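Local coordinates for protein polyhedrin (Simulium ubiquitum cypovirus, PDB 5A9A) that forms the crystalline matrix of the viral occlusion bodies (polyhedra), in which cypovirus particles are probably embedded and protected outside the insect host, at residues V36-I41 with G60-R65; I50-P55 with L171-P176; R120-V123 with L129-E132; R143-S148 with L160-R165. One frame throughout, in Å; residues are numbered along the deposited sequence.

Contact 1 of 4, residues V36-I41 with G60-R65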
loop_
_atom_site.group_PDB
_atom_site.type_symbol
_atom_site.label_atom_id
_atom_site.label_comp_id
_atom_site.label_asym_id
_atom_site.label_seq_id
_atom_site.Cartn_x
_atom_site.Cartn_y
_atom_site.Cartn_z
ATOM N N VAL A 36 11.629 6.465 -10.256
ATOM C CA VAL A 36 10.735 7.494 -10.769
ATOM C C VAL A 36 10.610 8.631 -9.765
ATOM O O VAL A 36 10.383 8.400 -8.573
ATOM C CB VAL A 36 9.324 6.923 -11.035
ATOM C CG1 VAL A 36 8.312 8.047 -11.236
ATOM C CG2 VAL A 36 9.341 5.992 -12.235
ATOM N N ALA A 37 10.766 9.860 -10.245
ATOM C CA ALA A 37 10.526 11.032 -9.410
ATOM C C ALA A 37 9.278 11.769 -9.881
ATOM O O ALA A 37 9.223 12.253 -11.015
ATOM C CB ALA A 37 11.731 11.961 -9.436
ATOM N N ILE A 38 8.269 11.828 -9.016
ATOM C CA ILE A 38 7.095 12.652 -9.264
ATOM C C ILE A 38 7.334 14.007 -8.618
ATOM O O ILE A 38 7.540 14.091 -7.406
ATOM C CB ILE A 38 5.819 12.045 -8.648
ATOM C CG1 ILE A 38 5.666 10.574 -9.044
ATOM C CG2 ILE A 38 4.600 12.850 -9.072
ATOM C CD1 ILE A 38 5.450 10.339 -10.527
ATOM N N ILE A 39 7.311 15.064 -9.423
ATOM C CA ILE A 39 7.601 16.405 -8.931
ATOM C C ILE A 39 6.434 17.353 -9.186
ATOM O O ILE A 39 6.050 17.582 -10.335
ATOM C CB ILE A 39 8.853 16.986 -9.616
ATOM C CG1 ILE A 39 9.984 15.957 -9.610
ATOM C CG2 ILE A 39 9.280 18.275 -8.924
ATOM C CD1 ILE A 39 11.136 16.318 -10.515
ATOM N N PHE A 40 5.875 17.902 -8.112
ATOM C CA PHE A 40 4.805 18.884 -8.229
ATOM C C PHE A 40 5.364 20.297 -8.122
ATOM O O PHE A 40 6.281 20.551 -7.341
ATOM C CB PHE A 40 3.752 18.668 -7.142
ATOM C CG PHE A 40 3.009 17.368 -7.263
ATOM C CD1 PHE A 40 1.884 17.270 -8.068
ATOM C CD2 PHE A 40 3.430 16.247 -6.567
ATOM C CE1 PHE A 40 1.194 16.074 -8.177
ATOM C CE2 PHE A 40 2.747 15.050 -6.673
ATOM C CZ PHE A 40 1.627 14.964 -7.478
ATOM N N ILE A 41 4.808 21.209 -8.912
ATOM C CA ILE A 41 5.169 22.619 -8.839
ATOM C C ILE A 41 4.016 23.387 -8.214
ATOM O O ILE A 41 2.856 23.135 -8.541
ATOM C CB ILE A 41 5.459 23.202 -10.234
ATOM C CG1 ILE A 41 6.418 22.290 -11.001
ATOM C CG2 ILE A 41 6.032 24.609 -10.106
ATOM C CD1 ILE A 41 6.775 22.800 -12.380
ATOM N N GLY A 60 1.169 3.369 -8.750
ATOM C CA GLY A 60 0.695 4.071 -7.579
ATOM C C GLY A 60 -0.206 5.208 -8.001
ATOM O O GLY A 60 -0.581 5.315 -9.170
ATOM N N TYR A 61 -0.544 6.068 -7.050
ATOM C CA TYR A 61 -1.475 7.145 -7.323
ATOM C C TYR A 61 -1.312 8.268 -6.320
ATOM O O TYR A 61 -0.684 8.108 -5.274
ATOM C CB TYR A 61 -2.908 6.625 -7.227
ATOM C CG TYR A 61 -3.277 6.223 -5.816
ATOM C CD1 TYR A 61 -2.910 4.984 -5.311
ATOM C CD2 TYR A 61 -3.972 7.089 -4.986
ATOM C CE1 TYR A 61 -3.233 4.615 -4.022
ATOM C CE2 TYR A 61 -4.304 6.728 -3.696
ATOM C CZ TYR A 61 -3.931 5.489 -3.219
ATOM O OH TYR A 61 -4.254 5.122 -1.932
ATOM N N PHE A 62 -1.891 9.410 -6.662
ATOM C CA PHE A 62 -2.112 10.482 -5.714
ATOM C C PHE A 62 -3.594 10.796 -5.767
ATOM O O PHE A 62 -4.084 11.245 -6.801
ATOM C CB PHE A 62 -1.314 11.726 -6.108
ATOM C CG PHE A 62 0.165 11.597 -5.890
ATOM C CD1 PHE A 62 0.935 10.795 -6.717
ATOM C CD2 PHE A 62 0.786 12.286 -4.864
ATOM C CE1 PHE A 62 2.297 10.678 -6.519
ATOM C CE2 PHE A 62 2.150 12.176 -4.662
ATOM C CZ PHE A 62 2.905 11.367 -5.489
ATOM N N ASN A 63 -4.320 10.546 -4.682
ATOM C CA ASN A 63 -5.715 10.964 -4.637
ATOM C C ASN A 63 -5.722 12.478 -4.524
ATOM O O ASN A 63 -4.659 13.083 -4.392
ATOM C CB ASN A 63 -6.479 10.300 -3.487
ATOM C CG ASN A 63 -5.952 10.688 -2.112
ATOM O OD1 ASN A 63 -5.435 11.787 -1.910
ATOM N ND2 ASN A 63 -6.095 9.781 -1.155
ATOM N N TRP A 64 -6.895 13.098 -4.582
ATOM C CA TRP A 64 -6.945 14.554 -4.621
ATOM C C TRP A 64 -6.177 15.170 -3.453
ATOM O O TRP A 64 -5.377 16.084 -3.639
ATOM C CB TRP A 64 -8.386 15.064 -4.613
ATOM C CG TRP A 64 -8.442 16.551 -4.704
ATOM C CD1 TRP A 64 -8.493 17.298 -5.841
ATOM C CD2 TRP A 64 -8.417 17.478 -3.614
ATOM N NE1 TRP A 64 -8.508 18.635 -5.529
ATOM C CE2 TRP A 64 -8.463 18.772 -4.167
ATOM C CE3 TRP A 64 -8.364 17.340 -2.224
ATOM C CZ2 TRP A 64 -8.457 19.921 -3.380
ATOM C CZ3 TRP A 64 -8.364 18.483 -1.442
ATOM C CH2 TRP A 64 -8.412 19.756 -2.023
ATOM N N ARG A 65 -6.424 14.661 -2.250
ATOM C CA ARG A 65 -5.785 15.185 -1.049
ATOM C C ARG A 65 -4.268 15.054 -1.128
ATOM O O ARG A 65 -3.538 15.920 -0.647
ATOM C CB ARG A 65 -6.302 14.444 0.185
ATOM C CG ARG A 65 -5.968 15.117 1.506
ATOM C CD ARG A 65 -6.763 16.402 1.693
ATOM N NE ARG A 65 -6.534 16.988 3.012
ATOM C CZ ARG A 65 -7.479 17.212 3.922
ATOM N NH1 ARG A 65 -8.750 16.929 3.666
ATOM N NH2 ARG A 65 -7.151 17.744 5.092
#
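F40 and F62 meet in a T-shaped pair, the edge of the F40 ring set against a face of F62. The centroids lie 5.0 Å apart and the planes stand at 69°, so the rings are steeply inclined to each other. F40 CE2 makes the nearest approach, 3.6 Å from F62 CE2, and sits over the rim of the F62 ring rather than its middle; F40 CZ follows, 3.8 Å from F62 CD2. This is the tight part of the contact. The looser part belongs to I38, whose side chain passes alongside F62 in the opposite sense and brings CG2 only to 4.1 Å from F62 CE1, obliquely to the ring. That methyl reaches F62 because CG2 is anti to the backbone N of I38.

The strands 34-41 and 57-62 belong to different antiparallel sheets packed face to face as a β-sandwich, and their backbones stay apart, with the CA atoms of I38 and F62 separated by 10.1 Å. Y52, I106 and M67 pack around the three side chains. On either side of F62 in the sequence, Y61 and N63 reach R202 of a second subunit, the bond from Y61 being weak; further on, R65 forms salt bridges with D71 and E83. Across these two segments the meeting side chains are all apolar, which implies that dispersion and the edge-to-face geometry of the rings, rather than polar pairing, join them.

Contact 2 of 4, residues I50-P55 with L171-P176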
loop_
_atom_site.group_PDB
_atom_site.type_symbol
_atom_site.label_atom_id
_atom_site.label_comp_id
_atom_site.label_asym_id
_atom_site.label_seq_id
_atom_site.Cartn_x
_atom_site.Cartn_y
_atom_site.Cartn_z
ATOM N N ILE A 50 8.540 13.386 -4.909
ATOM C CA ILE A 50 8.328 12.065 -4.330
ATOM C C ILE A 50 9.102 11.016 -5.114
ATOM O O ILE A 50 8.867 10.806 -6.303
ATOM C CB ILE A 50 6.840 11.693 -4.279
ATOM C CG1 ILE A 50 6.054 12.783 -3.545
ATOM C CG2 ILE A 50 6.652 10.353 -3.587
ATOM C CD1 ILE A 50 5.589 13.913 -4.441
ATOM N N ASP A 51 10.021 10.353 -4.421
ATOM C CA ASP A 51 10.973 9.446 -5.045
ATOM C C ASP A 51 10.539 7.990 -4.887
ATOM O O ASP A 51 10.390 7.497 -3.768
ATOM C CB ASP A 51 12.354 9.671 -4.420
ATOM C CG ASP A 51 13.381 8.650 -4.871
ATOM O OD1 ASP A 51 13.274 8.158 -6.010
ATOM O OD2 ASP A 51 14.300 8.341 -4.081
ATOM N N TYR A 52 10.341 7.310 -6.014
ATOM C CA TYR A 52 9.906 5.915 -6.020
ATOM C C TYR A 52 11.004 5.007 -6.559
ATOM O O TYR A 52 11.759 5.397 -7.452
ATOM C CB TYR A 52 8.680 5.726 -6.920
ATOM C CG TYR A 52 7.381 6.323 -6.422
ATOM C CD1 TYR A 52 7.060 7.649 -6.674
ATOM C CD2 TYR A 52 6.452 5.544 -5.741
ATOM C CE1 TYR A 52 5.864 8.193 -6.235
ATOM C CE2 TYR A 52 5.256 6.077 -5.300
ATOM C CZ TYR A 52 4.967 7.402 -5.551
ATOM O OH TYR A 52 3.775 7.934 -5.117
ATOM N N ASN A 53 11.085 3.791 -6.030
ATOM C CA ASN A 53 11.918 2.762 -6.645
ATOM C C ASN A 53 11.307 1.371 -6.490
ATOM O O ASN A 53 10.621 1.084 -5.506
ATOM C CB ASN A 53 13.355 2.799 -6.099
ATOM C CG ASN A 53 13.514 2.048 -4.784
ATOM O OD1 ASN A 53 13.374 0.826 -4.730
ATOM N ND2 ASN A 53 13.836 2.775 -3.724
ATOM N N ALA A 54 11.540 0.520 -7.483
ATOM C CA ALA A 54 11.063 -0.859 -7.452
ATOM C C ALA A 54 11.773 -1.666 -8.535
ATOM O O ALA A 54 12.242 -1.105 -9.525
ATOM C CB ALA A 54 9.561 -0.912 -7.651
ATOM N N PRO A 55 11.876 -2.987 -8.338
ATOM C CA PRO A 55 12.583 -3.837 -9.302
ATOM C C PRO A 55 11.698 -4.446 -10.393
ATOM O O PRO A 55 12.240 -4.877 -11.412
ATOM C CB PRO A 55 13.172 -4.934 -8.416
ATOM C CG PRO A 55 12.186 -5.076 -7.307
ATOM C CD PRO A 55 11.563 -3.711 -7.094
ATOM N N LEU A 171 -3.920 11.778 -9.773
ATOM C CA LEU A 171 -2.924 11.105 -10.603
ATOM C C LEU A 171 -2.856 9.599 -10.367
ATOM O O LEU A 171 -2.902 9.134 -9.229
ATOM C CB LEU A 171 -1.548 11.729 -10.349
ATOM C CG LEU A 171 -0.409 11.312 -11.282
ATOM C CD1 LEU A 171 -0.587 11.941 -12.656
ATOM C CD2 LEU A 171 0.934 11.702 -10.688
ATOM N N LYS A 172 -2.742 8.847 -11.458
ATOM C CA LYS A 172 -2.526 7.403 -11.400
ATOM C C LYS A 172 -1.472 7.042 -12.440
ATOM O O LYS A 172 -1.488 7.577 -13.548
ATOM C CB LYS A 172 -3.832 6.646 -11.672
ATOM C CG LYS A 172 -3.795 5.172 -11.269
ATOM C CD LYS A 172 -5.177 4.517 -11.355
ATOM C CE LYS A 172 -5.588 4.247 -12.797
ATOM N NZ LYS A 172 -6.897 3.530 -12.889
ATOM N N PHE A 173 -0.548 6.150 -12.092
ATOM C CA PHE A 173 0.567 5.846 -12.992
ATOM C C PHE A 173 1.067 4.408 -12.908
ATOM O O PHE A 173 0.865 3.717 -11.908
ATOM C CB PHE A 173 1.735 6.796 -12.720
ATOM C CG PHE A 173 2.135 6.867 -11.276
ATOM C CD1 PHE A 173 3.066 5.984 -10.756
ATOM C CD2 PHE A 173 1.581 7.821 -10.438
ATOM C CE1 PHE A 173 3.434 6.046 -9.423
ATOM C CE2 PHE A 173 1.944 7.893 -9.106
ATOM C CZ PHE A 173 2.876 7.002 -8.598
ATOM N N LYS A 174 1.738 3.978 -13.974
ATOM C CA LYS A 174 2.315 2.643 -14.060
ATOM C C LYS A 174 3.587 2.683 -14.902
ATOM O O LYS A 174 3.552 3.083 -16.063
ATOM C CB LYS A 174 1.317 1.667 -14.690
ATOM C CG LYS A 174 1.781 0.218 -14.671
ATOM C CD LYS A 174 1.610 -0.455 -16.025
ATOM C CE LYS A 174 0.147 -0.611 -16.409
ATOM N NZ LYS A 174 -0.023 -1.653 -17.461
ATOM N N PHE A 175 4.706 2.273 -14.311
ATOM C CA PHE A 175 5.973 2.188 -15.031
ATOM C C PHE A 175 6.566 0.793 -14.866
ATOM O O PHE A 175 7.261 0.531 -13.890
ATOM C CB PHE A 175 6.961 3.237 -14.508
ATOM C CG PHE A 175 6.455 4.648 -14.603
ATOM C CD1 PHE A 175 6.623 5.384 -15.764
ATOM C CD2 PHE A 175 5.815 5.240 -13.528
ATOM C CE1 PHE A 175 6.152 6.684 -15.852
ATOM C CE2 PHE A 175 5.348 6.539 -13.610
ATOM C CZ PHE A 175 5.517 7.260 -14.772
ATOM N N PRO A 176 6.291 -0.107 -15.822
ATOM C CA PRO A 176 6.695 -1.511 -15.707
ATOM C C PRO A 176 8.044 -1.818 -16.355
ATOM O O PRO A 176 8.422 -1.182 -17.338
ATOM C CB PRO A 176 5.572 -2.240 -16.442
ATOM C CG PRO A 176 5.179 -1.282 -17.531
ATOM C CD PRO A 176 5.452 0.120 -17.011
#
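One face of the Y52 ring receives the edge of the F173 ring, whose CE1 and CZ side points at the tyrosine, while Y52 OH lies at the rim of F173, near the plane of that ring. The pair is T-shaped, with planes at 74° and centroids 5.4 Å apart. It spans the two antiparallel sheets of the β-sandwich: Y52 stands on strand 47-54 of the six-stranded sheet and F173 on strand 170-176 of the four-stranded one. The side chains run obliquely to one another, and each points from its own sheet into the interior.

Contact is concentrated on a single carbon, F173 CZ, which approaches Y52 CE1 to 4.0 Å. The phenylalanine presents this corner because its CG lies between the backbone N and the carbonyl carbon (chi1 51°), whereas Y52 takes the more relaxed position with CG anti to its carbonyl carbon (chi1 -70°). F62 touches both rings and I58 packs on Y52, so strand 57-62 adds further apolar surface around the pair. The tyrosine is buried, and its hydroxyl, beside carbon atoms of F173 and F62, has a weak hydrogen bond with R202 NE of the same chain. N53 ND2 bonds to C128 O of the third subunit, and K172 makes a cation-pi contact with W140 of its own chain. At the centre of the contact, F173 CZ sits 3.7 Å from Y52 CZ.

Contact 3 of 4, residues R120-V123 with L129-E132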
loop_
_atom_site.group_PDB
_atom_site.type_symbol
_atom_site.label_atom_id
_atom_site.label_comp_id
_atom_site.label_asym_id
_atom_site.label_seq_id
_atom_site.Cartn_x
_atom_site.Cartn_y
_atom_site.Cartn_z
ATOM N N ARG A 120 1.813 3.963 -18.390
ATOM C CA ARG A 120 0.571 4.719 -18.330
ATOM C C ARG A 120 0.697 5.805 -17.271
ATOM O O ARG A 120 1.043 5.521 -16.126
ATOM C CB ARG A 120 -0.610 3.814 -17.972
ATOM C CG ARG A 120 -0.838 2.636 -18.912
ATOM C CD ARG A 120 -1.319 3.073 -20.286
ATOM N NE ARG A 120 -1.686 1.924 -21.113
ATOM C CZ ARG A 120 -0.864 1.309 -21.960
ATOM N NH1 ARG A 120 0.385 1.732 -22.114
ATOM N NH2 ARG A 120 -1.294 0.269 -22.661
ATOM N N VAL A 121 0.429 7.045 -17.663
ATOM C CA VAL A 121 0.334 8.152 -16.720
ATOM C C VAL A 121 -0.962 8.889 -17.005
ATOM O O VAL A 121 -1.156 9.423 -18.097
ATOM C CB VAL A 121 1.515 9.129 -16.842
ATOM C CG1 VAL A 121 1.318 10.316 -15.906
ATOM C CG2 VAL A 121 2.830 8.422 -16.541
ATOM N N GLU A 122 -1.856 8.914 -16.025
ATOM C CA GLU A 122 -3.188 9.448 -16.257
ATOM C C GLU A 122 -3.572 10.502 -15.230
ATOM O O GLU A 122 -3.476 10.281 -14.023
ATOM C CB GLU A 122 -4.211 8.311 -16.254
ATOM C CG GLU A 122 -5.580 8.713 -16.780
ATOM C CD GLU A 122 -6.414 7.516 -17.206
ATOM O OE1 GLU A 122 -6.826 6.731 -16.326
ATOM O OE2 GLU A 122 -6.655 7.361 -18.424
ATOM N N VAL A 123 -3.995 11.658 -15.727
ATOM C CA VAL A 123 -4.531 12.705 -14.872
ATOM C C VAL A 123 -6.012 12.423 -14.671
ATOM O O VAL A 123 -6.815 12.567 -15.593
ATOM C CB VAL A 123 -4.337 14.095 -15.497
ATOM C CG1 VAL A 123 -4.848 15.176 -14.559
ATOM C CG2 VAL A 123 -2.869 14.321 -15.825
ATOM N N LEU A 129 -10.873 8.859 -11.090
ATOM C CA LEU A 129 -11.428 8.031 -12.155
ATOM C C LEU A 129 -11.178 8.729 -13.491
ATOM O O LEU A 129 -11.007 9.948 -13.530
ATOM C CB LEU A 129 -12.931 7.825 -11.948
ATOM C CG LEU A 129 -13.368 7.083 -10.681
ATOM C CD1 LEU A 129 -14.849 7.308 -10.412
ATOM C CD2 LEU A 129 -13.065 5.594 -10.779
ATOM N N ASN A 130 -11.155 7.967 -14.583
ATOM C CA ASN A 130 -10.905 8.548 -15.899
ATOM C C ASN A 130 -12.178 8.794 -16.709
ATOM O O ASN A 130 -12.115 9.149 -17.887
ATOM C CB ASN A 130 -9.921 7.692 -16.704
ATOM C CG ASN A 130 -10.319 6.231 -16.758
ATOM O OD1 ASN A 130 -11.501 5.895 -16.813
ATOM N ND2 ASN A 130 -9.326 5.352 -16.737
ATOM N N HIS A 131 -13.332 8.594 -16.083
ATOM C CA HIS A 131 -14.586 9.063 -16.661
ATOM C C HIS A 131 -15.448 9.714 -15.587
ATOM O O HIS A 131 -15.311 9.427 -14.399
ATOM C CB HIS A 131 -15.357 7.934 -17.351
ATOM C CG HIS A 131 -16.364 8.423 -18.350
ATOM N ND1 HIS A 131 -17.618 8.861 -17.989
ATOM C CD2 HIS A 131 -16.292 8.557 -19.696
ATOM C CE1 HIS A 131 -18.279 9.240 -19.068
ATOM N NE2 HIS A 131 -17.497 9.067 -20.116
ATOM N N GLU A 132 -16.330 10.601 -16.028
ATOM C CA GLU A 132 -17.227 11.336 -15.148
ATOM C C GLU A 132 -18.113 10.399 -14.319
ATOM O O GLU A 132 -18.481 10.704 -13.184
ATOM C CB GLU A 132 -18.083 12.271 -16.008
ATOM C CG GLU A 132 -19.427 12.650 -15.429
ATOM C CD GLU A 132 -20.221 13.532 -16.377
ATOM O OE1 GLU A 132 -19.607 14.398 -17.039
ATOM O OE2 GLU A 132 -21.453 13.353 -16.472
#
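E122 and N130 cross at a slant, with the carboxylate plane turned 83° from the amide plane, so the two flat groups stand almost perpendicular instead of lying side by side. One hydrogen bond joins them: N130 ND2 donates to E122 OE1 across 2.9 Å, with an N-H...O angle of 162°. The two ends of this bond are not equally well aligned. On the asparagine side the acceptor lies practically in the amide plane; on the glutamate side OE1 is met from its syn side, with the donor lifted 27° out of the carboxylate plane. The asparagine's CB also packs against the carboxylate, 3.5 Å from E122 CD.

Strand 120-124 is an inner strand of the four-stranded sheet of the β-sandwich, and segment 129-132 belongs to the loop that follows it on the way to strand 145-146. The contact joins this connection, where it passes back near its own strand, to that strand. E122 spans the gap with an extended chain whose CG is anti to the backbone N. In N130, CG lies between the backbone N and the carbonyl carbon, which sets the direction in which the amide leaves the loop.

Both polar ends have further partners. E122 OE2 accepts a hydrogen bond from the backbone N of G141, so each carboxylate oxygen is engaged, and N130 ND2 also donates to the carbonyl O of R138; the amide nitrogen thus ties the glutamate to a later part of the same loop. E124 OE2 comes close to E122 OE1, and the neighbouring negative charge would tend to raise the proton affinity of this carboxylate, an effect that the N-H donors of N130 and G141 would oppose.

Contact 4 of 4, residues R143-S148 with L160-R165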
loop_
_atom_site.group_PDB
_atom_site.type_symbol
_atom_site.label_atom_id
_atom_site.label_comp_id
_atom_site.label_asym_id
_atom_site.label_seq_id
_atom_site.Cartn_x
_atom_site.Cartn_y
_atom_site.Cartn_z
ATOM N N ARG A 143 -7.522 9.478 -22.692
ATOM C CA ARG A 143 -6.730 10.684 -22.458
ATOM C C ARG A 143 -5.452 10.363 -21.685
ATOM O O ARG A 143 -4.738 11.263 -21.240
ATOM C CB ARG A 143 -7.556 11.720 -21.695
ATOM C CG ARG A 143 -8.777 12.206 -22.457
ATOM C CD ARG A 143 -9.789 12.878 -21.541
ATOM N NE ARG A 143 -9.692 14.337 -21.578
ATOM C CZ ARG A 143 -9.107 15.082 -20.643
ATOM N NH1 ARG A 143 -8.554 14.521 -19.574
ATOM N NH2 ARG A 143 -9.079 16.403 -20.777
ATOM N N CYS A 144 -5.174 9.075 -21.530
ATOM C CA CYS A 144 -3.992 8.615 -20.815
ATOM C C CYS A 144 -2.706 9.001 -21.541
ATOM O O CYS A 144 -2.632 8.914 -22.765
ATOM C CB CYS A 144 -4.059 7.092 -20.667
ATOM S SG CYS A 144 -2.877 6.397 -19.513
ATOM N N TYR A 145 -1.697 9.432 -20.785
ATOM C CA TYR A 145 -0.365 9.660 -21.343
ATOM C C TYR A 145 0.334 8.322 -21.555
ATOM O O TYR A 145 0.199 7.411 -20.737
ATOM C CB TYR A 145 0.490 10.519 -20.405
ATOM C CG TYR A 145 0.102 11.979 -20.328
ATOM C CD1 TYR A 145 -0.941 12.403 -19.513
ATOM C CD2 TYR A 145 0.804 12.943 -21.047
ATOM C CE1 TYR A 145 -1.288 13.744 -19.434
ATOM C CE2 TYR A 145 0.463 14.282 -20.974
ATOM C CZ TYR A 145 -0.579 14.677 -20.164
ATOM O OH TYR A 145 -0.916 16.009 -20.083
ATOM N N LYS A 146 1.090 8.210 -22.645
ATOM C CA LYS A 146 1.833 6.988 -22.940
ATOM C C LYS A 146 3.338 7.263 -22.942
ATOM O O LYS A 146 3.770 8.414 -22.925
ATOM C CB LYS A 146 1.403 6.412 -24.293
ATOM C CG LYS A 146 -0.110 6.280 -24.467
ATOM C CD LYS A 146 -0.696 5.178 -23.591
ATOM C CE LYS A 146 -2.218 5.263 -23.541
ATOM N NZ LYS A 146 -2.852 5.161 -24.888
ATOM N N GLY A 147 4.127 6.193 -22.967
ATOM C CA GLY A 147 5.574 6.296 -22.918
ATOM C C GLY A 147 6.178 7.172 -24.000
ATOM O O GLY A 147 7.152 7.888 -23.756
ATOM N N SER A 148 5.605 7.120 -25.198
ATOM C CA SER A 148 6.148 7.855 -26.335
ATOM C C SER A 148 5.843 9.344 -26.228
ATOM O O SER A 148 6.311 10.140 -27.041
ATOM C CB SER A 148 5.585 7.304 -27.645
ATOM O OG SER A 148 4.173 7.421 -27.684
ATOM N N LEU A 160 8.341 13.888 -18.422
ATOM C CA LEU A 160 7.013 14.348 -18.826
ATOM C C LEU A 160 6.572 15.576 -18.034
ATOM O O LEU A 160 6.711 15.618 -16.811
ATOM C CB LEU A 160 5.985 13.229 -18.643
ATOM C CG LEU A 160 4.546 13.550 -19.051
ATOM C CD1 LEU A 160 4.424 13.665 -20.564
ATOM C CD2 LEU A 160 3.598 12.487 -18.524
ATOM N N TYR A 161 6.035 16.567 -18.739
ATOM C CA TYR A 161 5.463 17.749 -18.102
ATOM C C TYR A 161 3.942 17.730 -18.219
ATOM O O TYR A 161 3.395 17.503 -19.298
ATOM C CB TYR A 161 6.015 19.029 -18.737
ATOM C CG TYR A 161 5.441 20.298 -18.145
ATOM C CD1 TYR A 161 4.282 20.864 -18.660
ATOM C CD2 TYR A 161 6.050 20.923 -17.065
ATOM C CE1 TYR A 161 3.753 22.023 -18.124
ATOM C CE2 TYR A 161 5.527 22.080 -16.521
ATOM C CZ TYR A 161 4.379 22.624 -17.052
ATOM O OH TYR A 161 3.853 23.774 -16.510
ATOM N N ILE A 162 3.263 17.966 -17.101
ATOM C CA ILE A 162 1.807 17.997 -17.088
ATOM C C ILE A 162 1.313 19.291 -16.458
ATOM O O ILE A 162 1.491 19.505 -15.263
ATOM C CB ILE A 162 1.224 16.817 -16.284
ATOM C CG1 ILE A 162 1.729 15.487 -16.845
ATOM C CG2 ILE A 162 -0.296 16.864 -16.302
ATOM C CD1 ILE A 162 1.213 14.277 -16.095
ATOM N N PRO A 163 0.687 20.161 -17.258
ATOM C CA PRO A 163 0.099 21.356 -16.650
ATOM C C PRO A 163 -1.197 21.021 -15.928
ATOM O O PRO A 163 -2.000 20.240 -16.440
ATOM C CB PRO A 163 -0.181 22.256 -17.852
ATOM C CG PRO A 163 -0.412 21.311 -18.975
ATOM C CD PRO A 163 0.484 20.125 -18.717
ATOM N N LEU A 164 -1.387 21.587 -14.743
ATOM C CA LEU A 164 -2.655 21.459 -14.042
ATOM C C LEU A 164 -3.372 22.805 -14.096
ATOM O O LEU A 164 -3.007 23.741 -13.387
ATOM C CB LEU A 164 -2.434 21.008 -12.595
ATOM C CG LEU A 164 -1.705 19.669 -12.417
ATOM C CD1 LEU A 164 -1.457 19.363 -10.942
ATOM C CD2 LEU A 164 -2.480 18.531 -13.069
ATOM N N ARG A 165 -4.385 22.896 -14.953
ATOM C CA ARG A 165 -5.098 24.149 -15.186
ATOM C C ARG A 165 -6.336 24.232 -14.307
ATOM O O ARG A 165 -7.042 25.238 -14.300
ATOM C CB ARG A 165 -5.520 24.258 -16.652
ATOM C CG ARG A 165 -4.371 24.248 -17.644
ATOM C CD ARG A 165 -4.533 23.106 -18.629
ATOM N NE ARG A 165 -3.614 23.200 -19.759
ATOM C CZ ARG A 165 -3.396 22.212 -20.622
ATOM N NH1 ARG A 165 -4.023 21.051 -20.477
ATOM N NH2 ARG A 165 -2.546 22.381 -21.625
HETATM O O HOH W 1 1.195 17.578 -21.134
#
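Apolar packing centres on Y145, whose side chain spreads across L160 and I162. Both methyls of L160 touch the ring on its CD2 side: L160 CD1 lies 3.7 Å from Y145 CD2, obliquely to the ring, and L160 CD2 lies 3.8 Å from Y145 CD2. L160 offers this forked end because its CG is anti to the backbone N (chi1 -179°). I162 instead lies over a face of the tyrosine towards the hydroxyl end, with CG1 4.1 Å from Y145 CZ and CG2 3.9 Å from Y145 OH.

These residues lie on opposite layers of the β-sandwich. Y145 stands on the short, weakly bonded strand 145-146 at the margin of the four-stranded sheet, while L160 and I162 are alternate residues of strand 157-163 in the six-stranded sheet, both pointing inward.

The polar link runs through water. A single molecule bridges the layers, 2.8 Å from Y145 OH and 2.9 Å from Y161 O, to which it donates. A backbone carbonyl between the two apolar residues is thus coupled to the tyrosine hydroxyl.

All four contacts belong to one β-sandwich. Contacts 1, 2 and 4 each join the six-stranded sheet to the four-stranded one, whereas contact 3 fastens a loop to the latter sheet. Contacts 1 and 2 have centres 10 Å apart and interlock along the chain, their segments alternating; strands 34-41 and 47-54 are neighbours in one sheet, 57-62 and 170-176 in the other. Contacts 3 and 4 come in series between the two halves of contact 2, their centres 11 Å apart, and lie on neighbouring strands, 120-124 and 145-146 respectively. Contacts 1, 2 and 3 also border the second subunit and contact 2 the third, so the sandwich carries subunit interfaces as well.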